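Local atomic coordinates of aminopeptidase YwaD (Bacillus subtilis, PDB entry 6HC6), a protein that uses two zinc ions per subunit to release N-terminal residues such as arginine, lysine and leucine from peptides by hydrolysis. Residues L41-K46 with A418-T423; T51-S56 with D405-I410; T327-A332 with V396-H401; E334-T339 with S362-Q367. All blocks are in the same frame, centred on the assembly; numbering follows the deposited sequence. Where two conformers were deposited one is given.

Contact 1. Residues L41-K46 with A418-T423. With ACT (acetate ion), chain F.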
loop_
_atom_site.group_PDB
_atom_site.type_symbol
_atom_site.label_atom_id
_atom_site.label_comp_id
_atom_site.label_asym_id
_atom_site.label_seq_id
_atom_site.Cartn_x
_atom_site.Cartn_y
_atom_site.Cartn_z
ATOM N N LEU A 41 16.958 17.752 16.761
ATOM C CA LEU A 41 15.812 17.436 15.911
ATOM C C LEU A 41 14.771 16.750 16.784
ATOM O O LEU A 41 14.776 15.517 16.919
ATOM C CB LEU A 41 16.230 16.562 14.735
ATOM C CG LEU A 41 17.442 17.068 13.957
ATOM C CD1 LEU A 41 18.023 15.985 13.054
ATOM C CD2 LEU A 41 17.033 18.294 13.166
ATOM N N PRO A 42 13.857 17.517 17.402
ATOM C CA PRO A 42 12.921 16.975 18.418
ATOM C C PRO A 42 11.727 16.241 17.818
ATOM O O PRO A 42 10.570 16.657 17.929
ATOM C CB PRO A 42 12.508 18.236 19.187
ATOM C CG PRO A 42 12.597 19.335 18.177
ATOM C CD PRO A 42 13.766 18.985 17.280
ATOM N N PHE A 43 11.999 15.120 17.152
ATOM C CA PHE A 43 10.922 14.244 16.705
ATOM C C PHE A 43 10.203 13.672 17.923
ATOM O O PHE A 43 10.841 13.142 18.834
ATOM C CB PHE A 43 11.475 13.114 15.825
ATOM C CG PHE A 43 10.408 12.231 15.233
ATOM C CD1 PHE A 43 9.824 11.211 15.987
ATOM C CD2 PHE A 43 9.977 12.415 13.926
ATOM C CE1 PHE A 43 8.829 10.406 15.450
ATOM C CE2 PHE A 43 8.992 11.612 13.380
ATOM C CZ PHE A 43 8.411 10.609 14.135
ATOM N N LYS A 44 8.877 13.787 17.952
ATOM C CA LYS A 44 8.097 13.313 19.096
ATOM C C LYS A 44 7.074 12.289 18.621
ATOM O O LYS A 44 6.099 12.635 17.937
ATOM C CB LYS A 44 7.429 14.473 19.821
ATOM C CG LYS A 44 8.444 15.418 20.453
ATOM C CD LYS A 44 7.778 16.540 21.192
ATOM C CE LYS A 44 8.784 17.628 21.548
ATOM N NZ LYS A 44 8.151 18.662 22.400
ATOM N N ALA A 45 7.293 11.033 19.009
ATOM C CA ALA A 45 6.392 9.960 18.599
ATOM C C ALA A 45 4.974 10.178 19.118
ATOM O O ALA A 45 4.018 9.683 18.511
ATOM C CB ALA A 45 6.930 8.607 19.077
ATOM N N LYS A 46 4.801 10.911 20.225
ATOM C CA LYS A 46 3.440 11.139 20.709
ATOM C C LYS A 46 2.613 11.881 19.663
ATOM O O LYS A 46 1.421 11.603 19.493
ATOM C CB LYS A 46 3.447 11.899 22.043
ATOM C CG LYS A 46 3.898 13.348 21.962
ATOM C CD LYS A 46 3.926 14.014 23.335
ATOM C CE LYS A 46 4.378 15.463 23.216
ATOM N NZ LYS A 46 4.586 16.126 24.541
ATOM N N ALA A 418 12.241 4.837 14.575
ATOM C CA ALA A 418 12.151 5.054 13.135
ATOM C C ALA A 418 12.146 6.545 12.814
ATOM O O ALA A 418 12.862 7.001 11.917
ATOM C CB ALA A 418 10.899 4.382 12.570
ATOM N N GLY A 419 11.346 7.319 13.547
ATOM C CA GLY A 419 11.303 8.756 13.314
ATOM C C GLY A 419 12.652 9.427 13.508
ATOM O O GLY A 419 13.069 10.260 12.694
ATOM N N ASP A 420 13.352 9.078 14.589
ATOM C CA ASP A 420 14.667 9.672 14.829
ATOM C C ASP A 420 15.657 9.281 13.738
ATOM O O ASP A 420 16.464 10.109 13.296
ATOM C CB ASP A 420 15.195 9.269 16.204
ATOM C CG ASP A 420 14.516 10.024 17.332
ATOM O OD1 ASP A 420 14.108 11.186 17.106
ATOM O OD2 ASP A 420 14.397 9.463 18.443
ATOM N N LEU A 421 15.593 8.034 13.266
ATOM C CA LEU A 421 16.546 7.594 12.248
ATOM C C LEU A 421 16.296 8.297 10.917
ATOM O O LEU A 421 17.225 8.846 10.314
ATOM C CB LEU A 421 16.480 6.070 12.078
ATOM C CG LEU A 421 17.436 5.380 11.096
ATOM C CD1 LEU A 421 16.982 5.490 9.619
ATOM C CD2 LEU A 421 18.859 5.904 11.259
ATOM N N VAL A 422 15.058 8.266 10.423
ATOM C CA VAL A 422 14.797 8.852 9.110
ATOM C C VAL A 422 14.882 10.373 9.172
ATOM O O VAL A 422 15.280 11.023 8.190
ATOM C CB VAL A 422 13.436 8.379 8.564
ATOM C CG1 VAL A 422 13.257 8.846 7.131
ATOM C CG2 VAL A 422 13.317 6.851 8.653
ATOM N N THR A 423 14.531 10.975 10.315
ATOM C CA THR A 423 14.695 12.427 10.429
ATOM C C THR A 423 16.165 12.814 10.338
ATOM O O THR A 423 16.522 13.791 9.668
ATOM C CB THR A 423 14.082 12.942 11.734
ATOM O OG1 THR A 423 12.661 12.757 11.694
ATOM C CG2 THR A 423 14.370 14.428 11.915
HETATM C C ACT F . 4.553 19.547 22.818
HETATM O O ACT F . 5.523 18.996 23.414
HETATM O OXT ACT F . 3.633 19.003 22.146
HETATM C CH3 ACT F . 4.489 21.112 22.947
HETATM O O HOH W 1 15.045 13.233 15.500
#

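Contact 2. Residues T51-S56 with D405-I410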
loop_
_atom_site.group_PDB
_atom_site.type_symbol
_atom_site.label_atom_id
_atom_site.label_comp_id
_atom_site.label_asym_id
_atom_site.label_seq_id
_atom_site.Cartn_x
_atom_site.Cartn_y
_atom_site.Cartn_z
ATOM N N THR A 51 -1.632 11.356 15.346
ATOM C CA THR A 51 -2.045 11.329 13.946
ATOM C C THR A 51 -2.551 9.952 13.545
ATOM O O THR A 51 -3.532 9.836 12.802
ATOM C CB THR A 51 -0.886 11.753 13.056
ATOM O OG1 THR A 51 -0.500 13.087 13.415
ATOM C CG2 THR A 51 -1.297 11.715 11.585
ATOM N N ILE A 52 -1.899 8.895 14.033
ATOM C CA ILE A 52 -2.370 7.541 13.730
ATOM C C ILE A 52 -3.771 7.313 14.289
ATOM O O ILE A 52 -4.605 6.645 13.659
ATOM C CB ILE A 52 -1.387 6.490 14.277
ATOM C CG1 ILE A 52 -0.041 6.590 13.575
ATOM C CG2 ILE A 52 -1.980 5.073 14.122
ATOM C CD1 ILE A 52 0.987 5.635 14.201
ATOM N N SER A 53 -4.033 7.811 15.505
ATOM C CA SER A 53 -5.371 7.704 16.085
ATOM C C SER A 53 -6.403 8.421 15.225
ATOM O O SER A 53 -7.504 7.909 14.995
ATOM C CB SER A 53 -5.385 8.281 17.501
ATOM O OG SER A 53 -6.682 8.216 18.060
ATOM N N GLN A 54 -6.079 9.633 14.780
ATOM C CA GLN A 54 -6.996 10.358 13.911
ATOM C C GLN A 54 -7.301 9.562 12.649
ATOM O O GLN A 54 -8.457 9.489 12.213
ATOM C CB GLN A 54 -6.402 11.714 13.548
ATOM C CG GLN A 54 -6.284 12.676 14.708
ATOM C CD GLN A 54 -5.808 14.050 14.254
ATOM O OE1 GLN A 54 -4.718 14.191 13.700
ATOM N NE2 GLN A 54 -6.631 15.067 14.477
ATOM N N LEU A 55 -6.277 8.958 12.047
ATOM C CA LEU A 55 -6.477 8.270 10.778
ATOM C C LEU A 55 -7.141 6.913 10.961
ATOM O O LEU A 55 -8.042 6.560 10.198
ATOM C CB LEU A 55 -5.147 8.100 10.048
ATOM C CG LEU A 55 -4.460 9.360 9.527
ATOM C CD1 LEU A 55 -3.017 9.077 9.170
ATOM C CD2 LEU A 55 -5.213 9.955 8.328
ATOM N N SER A 56 -6.697 6.125 11.946
ATOM C CA SER A 56 -7.130 4.738 12.039
ATOM C C SER A 56 -8.275 4.516 13.011
ATOM O O SER A 56 -8.956 3.490 12.905
ATOM C CB SER A 56 -5.957 3.839 12.446
ATOM O OG SER A 56 -5.599 4.079 13.790
ATOM N N ASP A 405 -4.690 -4.652 12.208
ATOM C CA ASP A 405 -3.732 -3.570 11.973
ATOM C C ASP A 405 -4.294 -2.286 12.585
ATOM O O ASP A 405 -4.693 -1.342 11.899
ATOM C CB ASP A 405 -3.434 -3.385 10.487
ATOM C CG ASP A 405 -2.372 -2.353 10.251
ATOM O OD1 ASP A 405 -2.172 -1.951 9.091
ATOM O OD2 ASP A 405 -1.742 -1.937 11.244
ATOM N N SER A 406 -4.305 -2.263 13.913
ATOM C CA SER A 406 -4.990 -1.257 14.705
ATOM C C SER A 406 -3.994 -0.560 15.619
ATOM O O SER A 406 -2.865 -1.015 15.803
ATOM C CB SER A 406 -6.086 -1.902 15.549
ATOM O OG SER A 406 -5.485 -2.776 16.493
ATOM N N ILE A 407 -4.426 0.562 16.204
ATOM C CA ILE A 407 -3.506 1.328 17.038
ATOM C C ILE A 407 -3.093 0.555 18.281
ATOM O O ILE A 407 -2.025 0.829 18.846
ATOM C CB ILE A 407 -4.126 2.696 17.377
ATOM C CG1 ILE A 407 -3.014 3.712 17.653
ATOM C CG2 ILE A 407 -5.102 2.589 18.546
ATOM C CD1 ILE A 407 -3.503 5.136 17.763
ATOM N N GLU A 408 -3.897 -0.428 18.711
ATOM C CA GLU A 408 -3.486 -1.305 19.795
ATOM C C GLU A 408 -2.138 -1.958 19.502
ATOM O O GLU A 408 -1.395 -2.300 20.428
ATOM C CB GLU A 408 -4.576 -2.372 20.047
ATOM C CG GLU A 408 -4.110 -3.586 20.808
ATOM C CD GLU A 408 -5.243 -4.546 21.143
ATOM O OE1 GLU A 408 -5.144 -5.228 22.182
ATOM O OE2 GLU A 408 -6.220 -4.623 20.367
ATOM N N HIS A 409 -1.790 -2.115 18.227
ATOM C CA HIS A 409 -0.558 -2.794 17.846
ATOM C C HIS A 409 0.475 -1.818 17.303
ATOM O O HIS A 409 1.281 -2.168 16.445
ATOM C CB HIS A 409 -0.856 -3.900 16.832
ATOM C CG HIS A 409 -1.631 -5.041 17.418
ATOM N ND1 HIS A 409 -2.801 -5.517 16.863
ATOM C CD2 HIS A 409 -1.411 -5.786 18.528
ATOM C CE1 HIS A 409 -3.268 -6.507 17.604
ATOM N NE2 HIS A 409 -2.441 -6.695 18.618
ATOM N N ILE A 410 0.447 -0.586 17.794
ATOM C CA ILE A 410 1.412 0.445 17.430
ATOM C C ILE A 410 2.276 0.696 18.653
ATOM O O ILE A 410 1.761 0.790 19.769
ATOM C CB ILE A 410 0.706 1.735 16.971
ATOM C CG1 ILE A 410 0.101 1.551 15.583
ATOM C CG2 ILE A 410 1.683 2.927 16.964
ATOM C CD1 ILE A 410 1.118 1.403 14.476
HETATM O O HOH W 2 -6.710 1.645 15.068
#

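Contact 3. Residues T327-A332 with V396-H401. With ZN (zinc ion), chain E.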
loop_
_atom_site.group_PDB
_atom_site.type_symbol
_atom_site.label_atom_id
_atom_site.label_comp_id
_atom_site.label_asym_id
_atom_site.label_seq_id
_atom_site.Cartn_x
_atom_site.Cartn_y
_atom_site.Cartn_z
ATOM N N THR A 327 5.089 -0.829 14.111
ATOM C CA THR A 327 4.432 -1.987 14.705
ATOM C C THR A 327 4.968 -2.238 16.107
ATOM O O THR A 327 6.143 -1.992 16.396
ATOM C CB THR A 327 4.611 -3.242 13.854
ATOM O OG1 THR A 327 3.816 -4.293 14.415
ATOM C CG2 THR A 327 6.062 -3.701 13.858
ATOM N N SER A 328 4.074 -2.682 16.994
ATOM C CA SER A 328 4.471 -3.152 18.316
ATOM C C SER A 328 4.927 -4.599 18.298
ATOM O O SER A 328 5.424 -5.080 19.326
ATOM C CB SER A 328 3.314 -3.045 19.312
ATOM O OG SER A 328 2.224 -3.849 18.887
ATOM N N TRP A 329 4.763 -5.297 17.170
ATOM C CA TRP A 329 5.106 -6.714 17.085
ATOM C C TRP A 329 6.519 -6.932 17.591
ATOM O O TRP A 329 7.472 -6.380 17.043
ATOM C CB TRP A 329 4.982 -7.204 15.639
ATOM C CG TRP A 329 5.103 -8.713 15.484
ATOM C CD1 TRP A 329 4.480 -9.672 16.232
ATOM C CD2 TRP A 329 5.892 -9.413 14.514
ATOM N NE1 TRP A 329 4.833 -10.926 15.785
ATOM C CE2 TRP A 329 5.697 -10.792 14.730
ATOM C CE3 TRP A 329 6.733 -9.006 13.471
ATOM C CZ2 TRP A 329 6.326 -11.768 13.954
ATOM C CZ3 TRP A 329 7.366 -9.980 12.703
ATOM C CH2 TRP A 329 7.148 -11.343 12.944
ATOM N N GLU A 330 6.647 -7.733 18.648
ATOM C CA GLU A 330 7.918 -7.780 19.361
ATOM C C GLU A 330 9.064 -8.222 18.460
ATOM O O GLU A 330 10.184 -7.715 18.595
ATOM C CB GLU A 330 7.796 -8.690 20.581
ATOM C CG GLU A 330 7.174 -7.997 21.782
ATOM C CD GLU A 330 7.750 -8.487 23.099
ATOM O OE1 GLU A 330 8.064 -9.693 23.200
ATOM O OE2 GLU A 330 7.894 -7.663 24.029
ATOM N N LYS A 331 8.806 -9.119 17.507
ATOM C CA LYS A 331 9.894 -9.641 16.684
ATOM C C LYS A 331 10.443 -8.643 15.667
ATOM O O LYS A 331 11.539 -8.869 15.142
ATOM C CB LYS A 331 9.425 -10.895 15.969
ATOM C CG LYS A 331 9.193 -12.024 16.967
ATOM C CD LYS A 331 8.581 -13.247 16.336
ATOM C CE LYS A 331 9.517 -13.857 15.321
ATOM N NZ LYS A 331 9.761 -15.308 15.617
ATOM N N ALA A 332 9.721 -7.559 15.368
ATOM C CA ALA A 332 10.090 -6.679 14.253
ATOM C C ALA A 332 11.063 -5.602 14.732
ATOM O O ALA A 332 10.780 -4.404 14.729
ATOM C CB ALA A 332 8.848 -6.061 13.621
ATOM N N VAL A 396 7.049 -9.211 8.305
ATOM C CA VAL A 396 6.308 -8.178 9.014
ATOM C C VAL A 396 5.317 -8.831 9.969
ATOM O O VAL A 396 5.229 -10.060 10.058
ATOM C CB VAL A 396 5.597 -7.234 8.027
ATOM C CG1 VAL A 396 6.617 -6.449 7.237
ATOM C CG2 VAL A 396 4.691 -8.018 7.094
ATOM N N GLU A 397 4.562 -8.003 10.685
ATOM C CA GLU A 397 3.688 -8.487 11.729
ATOM C C GLU A 397 2.557 -9.322 11.137
ATOM O O GLU A 397 2.197 -9.162 9.964
ATOM C CB GLU A 397 3.111 -7.314 12.517
ATOM C CG GLU A 397 2.199 -6.414 11.699
ATOM C CD GLU A 397 2.937 -5.272 11.026
ATOM O OE1 GLU A 397 2.265 -4.281 10.663
ATOM O OE2 GLU A 397 4.180 -5.358 10.849
ATOM N N PRO A 398 1.983 -10.231 11.933
ATOM C CA PRO A 398 0.851 -11.029 11.444
ATOM C C PRO A 398 -0.411 -10.211 11.225
ATOM O O PRO A 398 -1.343 -10.704 10.581
ATOM C CB PRO A 398 0.652 -12.072 12.552
ATOM C CG PRO A 398 1.255 -11.456 13.772
ATOM C CD PRO A 398 2.428 -10.664 13.272
ATOM N N TRP A 399 -0.458 -8.980 11.719
ATOM C CA TRP A 399 -1.671 -8.174 11.657
ATOM C C TRP A 399 -1.815 -7.420 10.344
ATOM O O TRP A 399 -2.887 -6.862 10.079
ATOM C CB TRP A 399 -1.681 -7.205 12.841
ATOM C CG TRP A 399 -1.376 -7.929 14.123
ATOM C CD1 TRP A 399 -2.012 -9.040 14.606
ATOM C CD2 TRP A 399 -0.350 -7.615 15.069
ATOM N NE1 TRP A 399 -1.451 -9.428 15.799
ATOM C CE2 TRP A 399 -0.429 -8.569 16.105
ATOM C CE3 TRP A 399 0.622 -6.616 15.148
ATOM C CZ2 TRP A 399 0.429 -8.549 17.200
ATOM C CZ3 TRP A 399 1.466 -6.599 16.232
ATOM C CH2 TRP A 399 1.367 -7.557 17.245
ATOM N N TYR A 400 -0.766 -7.406 9.525
ATOM C CA TYR A 400 -0.742 -6.698 8.253
ATOM C C TYR A 400 -1.936 -7.085 7.385
ATOM O O TYR A 400 -2.247 -8.273 7.223
ATOM C CB TYR A 400 0.595 -7.041 7.574
ATOM C CG TYR A 400 0.735 -6.818 6.092
ATOM C CD1 TYR A 400 1.095 -5.577 5.585
ATOM C CD2 TYR A 400 0.574 -7.875 5.199
ATOM C CE1 TYR A 400 1.262 -5.389 4.229
ATOM C CE2 TYR A 400 0.732 -7.693 3.840
ATOM C CZ TYR A 400 1.077 -6.445 3.360
ATOM O OH TYR A 400 1.241 -6.237 2.010
ATOM N N HIS A 401 -2.636 -6.064 6.878
ATOM C CA HIS A 401 -3.779 -6.236 5.976
ATOM C C HIS A 401 -4.940 -6.986 6.629
ATOM O O HIS A 401 -5.724 -7.654 5.942
ATOM C CB HIS A 401 -3.345 -6.923 4.674
ATOM C CG HIS A 401 -2.630 -6.007 3.726
ATOM N ND1 HIS A 401 -2.370 -6.348 2.413
ATOM C CD2 HIS A 401 -2.129 -4.761 3.898
ATOM C CE1 HIS A 401 -1.741 -5.348 1.819
ATOM N NE2 HIS A 401 -1.572 -4.380 2.702
HETATM ZN ZN ZN E . -0.515 -2.593 2.248
HETATM O O HOH W 3 1.400 -3.608 13.629
HETATM O O HOH W 4 0.939 -0.953 1.533
#

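Contact 4. Residues E334-T339 with S362-Q367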
loop_
_atom_site.group_PDB
_atom_site.type_symbol
_atom_site.label_atom_id
_atom_site.label_comp_id
_atom_site.label_asym_id
_atom_site.label_seq_id
_atom_site.Cartn_x
_atom_site.Cartn_y
_atom_site.Cartn_z
ATOM N N GLU A 334 14.210 -4.956 13.530
ATOM C CA GLU A 334 15.176 -4.474 12.550
ATOM C C GLU A 334 14.503 -3.471 11.628
ATOM O O GLU A 334 13.404 -3.725 11.130
ATOM C CB GLU A 334 15.746 -5.642 11.738
ATOM C CG GLU A 334 16.943 -5.295 10.873
ATOM C CD GLU A 334 18.250 -5.209 11.666
ATOM O OE1 GLU A 334 19.298 -4.892 11.058
ATOM O OE2 GLU A 334 18.238 -5.468 12.885
ATOM N N LEU A 335 15.149 -2.328 11.402
ATOM C CA LEU A 335 14.617 -1.321 10.493
ATOM C C LEU A 335 15.283 -1.532 9.141
ATOM O O LEU A 335 16.491 -1.336 8.999
ATOM C CB LEU A 335 14.842 0.095 11.025
ATOM C CG LEU A 335 14.213 1.193 10.159
ATOM C CD1 LEU A 335 12.678 1.092 10.131
ATOM C CD2 LEU A 335 14.653 2.575 10.632
ATOM N N TYR A 336 14.494 -1.937 8.152
ATOM C CA TYR A 336 14.997 -2.219 6.818
ATOM C C TYR A 336 14.895 -1.001 5.919
ATOM O O TYR A 336 13.930 -0.237 5.993
ATOM C CB TYR A 336 14.224 -3.378 6.191
ATOM C CG TYR A 336 14.624 -4.679 6.814
ATOM C CD1 TYR A 336 15.822 -5.298 6.465
ATOM C CD2 TYR A 336 13.842 -5.264 7.796
ATOM C CE1 TYR A 336 16.209 -6.499 7.056
ATOM C CE2 TYR A 336 14.225 -6.455 8.398
ATOM C CZ TYR A 336 15.400 -7.067 8.019
ATOM O OH TYR A 336 15.781 -8.247 8.620
ATOM N N VAL A 337 15.910 -0.836 5.073
ATOM C CA VAL A 337 15.947 0.153 4.002
ATOM C C VAL A 337 15.861 -0.636 2.700
ATOM O O VAL A 337 16.843 -1.252 2.262
ATOM C CB VAL A 337 17.217 1.011 4.062
ATOM C CG1 VAL A 337 17.225 2.030 2.933
ATOM C CG2 VAL A 337 17.321 1.710 5.394
ATOM N N ASN A 338 14.681 -0.645 2.090
ATOM C CA ASN A 338 14.419 -1.442 0.897
ATOM C C ASN A 338 14.696 -0.620 -0.357
ATOM O O ASN A 338 14.053 0.409 -0.573
ATOM C CB ASN A 338 12.957 -1.910 0.884
ATOM C CG ASN A 338 12.697 -3.038 1.865
ATOM O OD1 ASN A 338 12.571 -4.193 1.479
ATOM N ND2 ASN A 338 12.653 -2.707 3.141
ATOM N N THR A 339 15.618 -1.083 -1.200
ATOM C CA THR A 339 15.762 -0.520 -2.534
ATOM C C THR A 339 15.327 -1.553 -3.565
ATOM O O THR A 339 15.397 -2.762 -3.320
ATOM C CB THR A 339 17.199 -0.051 -2.809
ATOM O OG1 THR A 339 18.082 -1.178 -2.827
ATOM C CG2 THR A 339 17.646 0.908 -1.726
ATOM N N SER A 362 20.658 -1.538 14.231
ATOM C CA SER A 362 19.708 -2.476 13.635
ATOM C C SER A 362 19.111 -1.945 12.334
ATOM O O SER A 362 17.926 -2.147 12.043
ATOM C CB SER A 362 18.599 -2.842 14.625
ATOM O OG SER A 362 19.135 -3.284 15.873
ATOM N N LEU A 363 19.944 -1.277 11.536
ATOM C CA LEU A 363 19.579 -0.818 10.201
ATOM C C LEU A 363 20.160 -1.783 9.172
ATOM O O LEU A 363 21.355 -2.098 9.216
ATOM C CB LEU A 363 20.103 0.602 9.962
ATOM C CG LEU A 363 19.518 1.361 8.765
ATOM C CD1 LEU A 363 18.093 1.757 9.072
ATOM C CD2 LEU A 363 20.353 2.595 8.440
ATOM N N SER A 364 19.319 -2.260 8.264
ATOM C CA SER A 364 19.759 -3.184 7.230
ATOM C C SER A 364 19.296 -2.707 5.862
ATOM O O SER A 364 18.151 -2.285 5.693
ATOM C CB SER A 364 19.235 -4.610 7.492
ATOM O OG SER A 364 19.852 -5.171 8.636
ATOM N N LEU A 365 20.202 -2.765 4.893
ATOM C CA LEU A 365 19.839 -2.564 3.502
ATOM C C LEU A 365 19.361 -3.886 2.919
ATOM O O LEU A 365 19.960 -4.937 3.161
ATOM C CB LEU A 365 21.039 -2.043 2.706
ATOM C CG LEU A 365 20.883 -1.904 1.189
ATOM C CD1 LEU A 365 19.916 -0.786 0.855
ATOM C CD2 LEU A 365 22.236 -1.646 0.530
ATOM N N THR A 366 18.289 -3.836 2.134
ATOM C CA THR A 366 17.798 -5.054 1.516
ATOM C C THR A 366 17.032 -4.698 0.248
ATOM O O THR A 366 16.800 -3.526 -0.054
ATOM C CB THR A 366 16.934 -5.833 2.503
ATOM O OG1 THR A 366 16.699 -7.148 1.991
ATOM C CG2 THR A 366 15.602 -5.091 2.729
ATOM N N GLN A 367 16.670 -5.720 -0.518
ATOM C CA GLN A 367 15.852 -5.516 -1.706
ATOM C C GLN A 367 14.378 -5.558 -1.326
ATOM O O GLN A 367 13.950 -6.393 -0.525
ATOM C CB GLN A 367 16.155 -6.575 -2.771
ATOM C CG GLN A 367 15.533 -6.293 -4.149
ATOM C CD GLN A 367 14.052 -6.659 -4.227
ATOM O OE1 GLN A 367 13.586 -7.561 -3.525
ATOM N NE2 GLN A 367 13.309 -5.954 -5.077
HETATM O O HOH W 5 19.891 -6.225 15.103
#

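Contact 1. Residues L41-K46 with A418-T423
Phe-43 lays its ring over the one residue of helix 412-430 that has no side chain, Gly-419. The CA of Gly-419 sits above the centre of the ring, 3.5 Å from the ring centroid and 12° from its normal, a CH-pi contact. With CG anti to the backbone N (chi1 -175°), the ring is carried down onto the helix, and it can come this close because Gly-419 has no side chain. Thr-423, one turn on, meets the ring obliquely, its OG1 3.5 Å from Phe-43 CD2. That hydroxyl is held by its own helix: OG1 donates to Gly-419 O at 2.7 Å, while the N of Thr-423 reaches the same oxygen from the opposite face of its plane. The methyl CG2 of Thr-423 is left to meet Leu-41, 4.0 Å from Leu-41 CB, the two side chains running antiparallel alongside one another. No direct hydrogen bond joins the segments. Instead a water donates to Leu-41 O at 2.7 Å and to Asp-420 OD1 at 2.8 Å, whereas Asp-420 OD2 accepts from Gln-416. Gln-416 also takes the N-H of Ala-45 and donates to Phe-43 O, fastening the start of helix 45-59 just after the N-cap residue Lys-44. Val-269 and Glu-272 of helix 260-277 touch Phe-43 too. The arrangement is that of an extended N-terminal arm, kinked by an inverse gamma turn at Pro-42, laid on the helices that flank the mixed sheet of the M28 alpha/beta peptidase domain.

Contact 2. Residues T51-S56 with D405-I410
Ile-407 and Ile-410 press against one side of helix 45-59 through Ile-52, Ser-53 and Ser-56. The contact joins this N-terminal helix to a loop of the M28 alpha/beta peptidase domain, whose short 3-10 turn, 407-408, comes shortly before helix 412-430. Packing is tight round Ile-407, closest where its CD1 comes within 3.5 Å of Ser-53 N, the CG1 arm being stretched onto the helix backbone. Ile-52 has CG2 anti to its N, and this methyl lies 3.9 Å from Ile-407 CG1 as the two chains pass obliquely; the other branch of Ile-52 ends at CD1, tip to tip with Ile-410 CG2, also 3.9 Å away. Ser-268 and Asn-261 of helix 260-277 touch Ile-52 and Ile-410, so this side faces that helix. Ser-53 marks the partly exposed margin: its CB still lies 3.7 Å from Ile-407 CD1, but its OG turns off to a hydrogen bond with Glu-57. Ser-56 is looser in another way, for it is buried yet its OG stays 4.1 Å from Ile-407 CB. Here a water stands in for direct contact, accepting from the N of Ile-407 at 2.8 Å and donating to Ser-56 OG. In turn Ser-56 OG donates back into its helix, meeting Ile-52 O at 2.8 Å from above the carbonyl plane, while Ser-56 N approaches that oxygen from the opposite face.

Contact 3. Residues T327-A332 with V396-H401
Thr-327 passes alongside Glu-397, with Thr-327 OG1 3.6 Å from Glu-397 CD. The same OG1 accepts the N-H of Trp-329 at 165°, an ST turn, and shares a water with Glu-397 OE1, though that water's bond to the carboxylate is weak; the firmer partner of OE1 is Asn-261. Ser-328 sets OG 3.9 Å from Trp-399 CZ3, and Trp-399 stacks on His-409. Trp-329 has the largest share of the contact: CG anti to its N (chi1 -171°) sends the indole across residues 396-398. Pro-398 CD lies over its five-membered ring, 3.5 Å from the centroid, and Glu-397 CA over the six-membered ring on the same face. This places the 327-332 loop of the M28 peptidase domain on the turn 397-400 leading to His-401, whose NE2 binds a zinc ion at 2.1 Å with Asp-262, Glu-295 and Glu-452. The edge of Trp-329 also points at the face of Trp-399, planes at 79°. With an alanine in place of Trp-329, Pro-398 would probably lose the surface it rests on, and the Trp-399 ring its edge-to-face partner. Lys-331 lays CB on the other indole face, within the type I turn closed by Ala-332 N bonding to Trp-329 O.

Contact 4. Residues E334-T339 with S362-Q367
Glu-334 curls its side chain over the start of the neighbouring strand, 363-367. Its CB is 4.1 Å from Ser-362 O; CG, anti to the backbone N (chi1 -169°), moves to 3.5 Å from that oxygen and lies above one face of the Tyr-336 ring, toward its rim. A bend at chi2 (79°) then turns CD inward to 3.1 Å from Ser-362 O. At the tip, OE1 accepts from Ser-364 OG at 2.5 Å, met on its anti side and slightly out of the carboxylate plane. OE2 rests 3.2 Å from Ser-362 CB and takes a water that also hydrogen-bonds Ser-362 OG. An alanine here would probably leave the Ser-364 hydroxyl without this acceptor and strip the CG contact from the rim of the Tyr-336 ring. Beyond it the strands run parallel in a beta-alpha-beta crossover through helix 346-358, zipped by five backbone bonds, from Leu-335 N to Ser-362 O through Thr-339 N to Thr-366 O. Leu-335, Val-337 and Thr-339 share a face with Leu-363 and Leu-365; Val-337 CG2 packs 3.8 Å from Leu-363 CD1, and Trp-348 of the crossover helix touches Val-337, Leu-363 and Leu-365. On the other face Ser-364 CB and Thr-366 CG2 meet the Tyr-336 ring obliquely. Chemically, the pairing rests on backbone bonds and a largely apolar face, while the carboxylate, held near the carbonyl oxygen of Ser-362 as a second acceptor, probably depends on Ser-364 and the water to offset that repulsion.

In the fold
Along the chain the contacts enclose one another: 41-46 with 418-423 is the outermost, then 51-56 with 405-410, then 327-332 with 396-401, and 334-339 with 362-367 innermost. Contacts 1 and 2 share helix 45-59, their centres about 17 Å apart. Contact 2 touches contact 3, with centres about 13 Å apart, where His-409 meets Ser-328 and Trp-399. Contact 4 joins the two strands at one edge of the mixed sheet, and Leu-421 of contact 1 packs on its Leu-335 and Leu-363. The N-terminal arm and helix are thus bound to the M28 domain, while contact 3 lies by the zinc site through His-401.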